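Local coordinates for protein endoglucanase, family GH5 (Zobellia galactanivorans, PDB 6GL2) that probably hydrolyses the beta-glucosidic linkages of hemicelluloses such as mixed-linked glucan, as a TIM-barrel endoglucanase of glycoside hydrolase family 5, at residues T111-T116 with N174-V179. Residues are numbered along the deposited sequence; the frame is centred on the assembly and turned at random.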
loop_
_atom_site.group_PDB
_atom_site.type_symbol
_atom_site.label_atom_id
_atom_site.label_comp_id
_atom_site.label_asym_id
_atom_site.label_seq_id
_atom_site.Cartn_x
_atom_site.Cartn_y
_atom_site.Cartn_z
ATOM N N THR A 111 0.807 2.045 16.795
ATOM C CA THR A 111 0.964 2.280 18.243
ATOM C C THR A 111 1.419 3.700 18.499
ATOM O O THR A 111 1.121 4.209 19.594
ATOM C CB THR A 111 1.883 1.306 18.884
ATOM O OG1 THR A 111 3.157 1.247 18.208
ATOM C CG2 THR A 111 1.196 -0.119 18.858
ATOM N N TRP A 112 2.033 4.378 17.546
ATOM C CA TRP A 112 2.445 5.805 17.759
ATOM C C TRP A 112 1.668 6.700 16.847
ATOM O O TRP A 112 2.046 7.871 16.651
ATOM C CB TRP A 112 3.970 6.016 17.682
ATOM C CG TRP A 112 4.667 5.583 16.400
ATOM C CD1 TRP A 112 5.111 4.316 16.043
ATOM C CD2 TRP A 112 4.927 6.377 15.206
ATOM N NE1 TRP A 112 5.669 4.341 14.796
ATOM C CE2 TRP A 112 5.591 5.509 14.236
ATOM C CE3 TRP A 112 4.699 7.707 14.858
ATOM C CZ2 TRP A 112 5.993 5.980 12.985
ATOM C CZ3 TRP A 112 5.098 8.160 13.606
ATOM C CH2 TRP A 112 5.733 7.330 12.698
ATOM N N ILE A 113 0.643 6.105 16.184
ATOM C CA ILE A 113 -0.201 6.873 15.259
ATOM C C ILE A 113 -1.698 6.671 15.573
ATOM O O ILE A 113 -2.542 6.350 14.729
ATOM C CB ILE A 113 0.102 6.592 13.738
ATOM C CG1 ILE A 113 1.578 6.675 13.458
ATOM C CG2 ILE A 113 -0.668 7.568 12.821
ATOM C CD1 ILE A 113 2.027 6.126 12.106
ATOM N N LEU A 114 -2.061 6.791 16.833
ATOM C CA LEU A 114 -3.446 6.506 17.228
ATOM C C LEU A 114 -4.318 7.667 16.859
ATOM O O LEU A 114 -3.994 8.797 17.219
ATOM C CB LEU A 114 -3.506 6.339 18.754
ATOM C CG LEU A 114 -3.388 4.927 19.374
ATOM C CD1 LEU A 114 -3.228 4.870 20.894
ATOM C CD2 LEU A 114 -4.614 4.111 19.050
ATOM N N PRO A 115 -5.378 7.457 16.059
ATOM C CA PRO A 115 -6.242 8.509 15.552
ATOM C C PRO A 115 -7.334 8.903 16.590
ATOM O O PRO A 115 -8.531 8.624 16.391
ATOM C CB PRO A 115 -6.785 7.930 14.263
ATOM C CG PRO A 115 -6.895 6.502 14.567
ATOM C CD PRO A 115 -5.747 6.149 15.504
ATOM N N THR A 116 -6.893 9.570 17.653
ATOM C CA THR A 116 -7.809 10.142 18.661
ATOM C C THR A 116 -7.358 11.560 18.906
ATOM O O THR A 116 -6.190 11.907 18.737
ATOM C CB THR A 116 -7.743 9.365 20.005
ATOM O OG1 THR A 116 -6.485 9.604 20.598
ATOM C CG2 THR A 116 -7.951 7.806 19.796
ATOM N N ASN A 174 -7.265 12.317 8.641
ATOM C CA ASN A 174 -7.033 13.369 7.731
ATOM C C ASN A 174 -5.929 14.334 8.237
ATOM O O ASN A 174 -5.141 14.829 7.393
ATOM C CB ASN A 174 -8.344 14.132 7.439
ATOM C CG ASN A 174 -9.237 13.424 6.401
ATOM O OD1 ASN A 174 -8.769 12.810 5.416
ATOM N ND2 ASN A 174 -10.577 13.561 6.607
ATOM N N GLN A 175 -5.942 14.635 9.518
ATOM C CA GLN A 175 -4.890 15.519 10.013
ATOM C C GLN A 175 -3.491 14.902 9.888
ATOM O O GLN A 175 -2.520 15.639 9.656
ATOM C CB GLN A 175 -5.137 15.868 11.463
ATOM C CG GLN A 175 -6.363 16.775 11.657
ATOM C CD GLN A 175 -6.582 17.127 13.056
ATOM O OE1 GLN A 175 -5.696 17.249 13.851
ATOM N NE2 GLN A 175 -7.870 17.231 13.423
ATOM N N TYR A 176 -3.430 13.581 10.086
ATOM C CA TYR A 176 -2.126 12.936 9.992
ATOM C C TYR A 176 -1.628 12.900 8.549
ATOM O O TYR A 176 -0.436 13.125 8.295
ATOM C CB TYR A 176 -2.280 11.541 10.485
ATOM C CG TYR A 176 -2.598 11.412 11.970
ATOM C CD1 TYR A 176 -2.603 12.522 12.775
ATOM C CD2 TYR A 176 -3.016 10.249 12.536
ATOM C CE1 TYR A 176 -2.955 12.405 14.122
ATOM C CE2 TYR A 176 -3.357 10.082 13.857
ATOM C CZ TYR A 176 -3.371 11.224 14.653
ATOM O OH TYR A 176 -3.717 11.097 16.034
ATOM N N HIS A 177 -2.523 12.741 7.593
ATOM C CA HIS A 177 -2.138 12.878 6.193
ATOM C C HIS A 177 -1.692 14.284 5.890
ATOM O O HIS A 177 -0.776 14.518 5.067
ATOM C CB HIS A 177 -3.243 12.443 5.254
ATOM C CG HIS A 177 -3.388 10.932 5.162
ATOM N ND1 HIS A 177 -2.301 10.097 4.835
ATOM C CD2 HIS A 177 -4.461 10.118 5.367
ATOM C CE1 HIS A 177 -2.759 8.883 4.716
ATOM N NE2 HIS A 177 -4.065 8.853 5.083
ATOM N N GLN A 178 -2.383 15.259 6.468
ATOM C CA GLN A 178 -2.006 16.685 6.251
ATOM C C GLN A 178 -0.580 16.932 6.730
ATOM O O GLN A 178 0.189 17.510 5.923
ATOM C CB GLN A 178 -3.021 17.601 6.961
ATOM C CG GLN A 178 -2.714 19.097 6.802
ATOM C CD GLN A 178 -3.062 19.703 5.509
ATOM O OE1 GLN A 178 -2.233 20.495 4.945
ATOM N NE2 GLN A 178 -4.209 19.395 4.988
ATOM N N VAL A 179 -0.263 16.494 7.916
ATOM C CA VAL A 179 1.095 16.647 8.475
ATOM C C VAL A 179 2.094 15.981 7.532
ATOM O O VAL A 179 3.203 16.488 7.311
ATOM C CB VAL A 179 1.208 16.020 9.870
ATOM C CG1 VAL A 179 2.658 15.852 10.266
ATOM C CG2 VAL A 179 0.450 16.871 10.863
#
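Tyr-176 reaches from helix 167-186 to the loop that follows the third barrel strand, 101-105, and its hydroxyl gives a hydrogen bond to the backbone carbonyl of Leu-114. Its CB leaves the helix toward the loop, and CG stands anti to the carbonyl carbon (chi1 -67°), which sends the ring out lengthwise to the turn. Halfway along, Tyr-176 CD2 meets the methyl CG2 of Ile-113 at 3.6 Å, and Ile-113 and the tyrosine pass alongside, each heading the way the other came from. Farther out, Tyr-176 CE2 lies 4.1 Å from CB of Pro-115 and 3.7 Å from CA of Pro-115. At the tip, Tyr-176 OH is 2.6 Å from Leu-114 O, which sits at the ring edge near its plane; the C=O...OH angle is 135°, with the hydroxyl tilted 33° from the carbonyl plane. That same oxygen takes a weak bond from Thr-116 N across the inverse gamma turn centred on Pro-115. Val-123 and Leu-127 of helix 117-137 also touch the tyrosine, placing it between consecutive helices of the (beta/alpha)8 barrel. A phenylalanine here would probably keep the apolar contacts but leave the Leu-114 carbonyl without its hydroxyl donor. Greasy along its length and polar at its end, the tyrosine thus ties one helix to the turn from which the preceding helix starts, where Thr-116 is the N-cap.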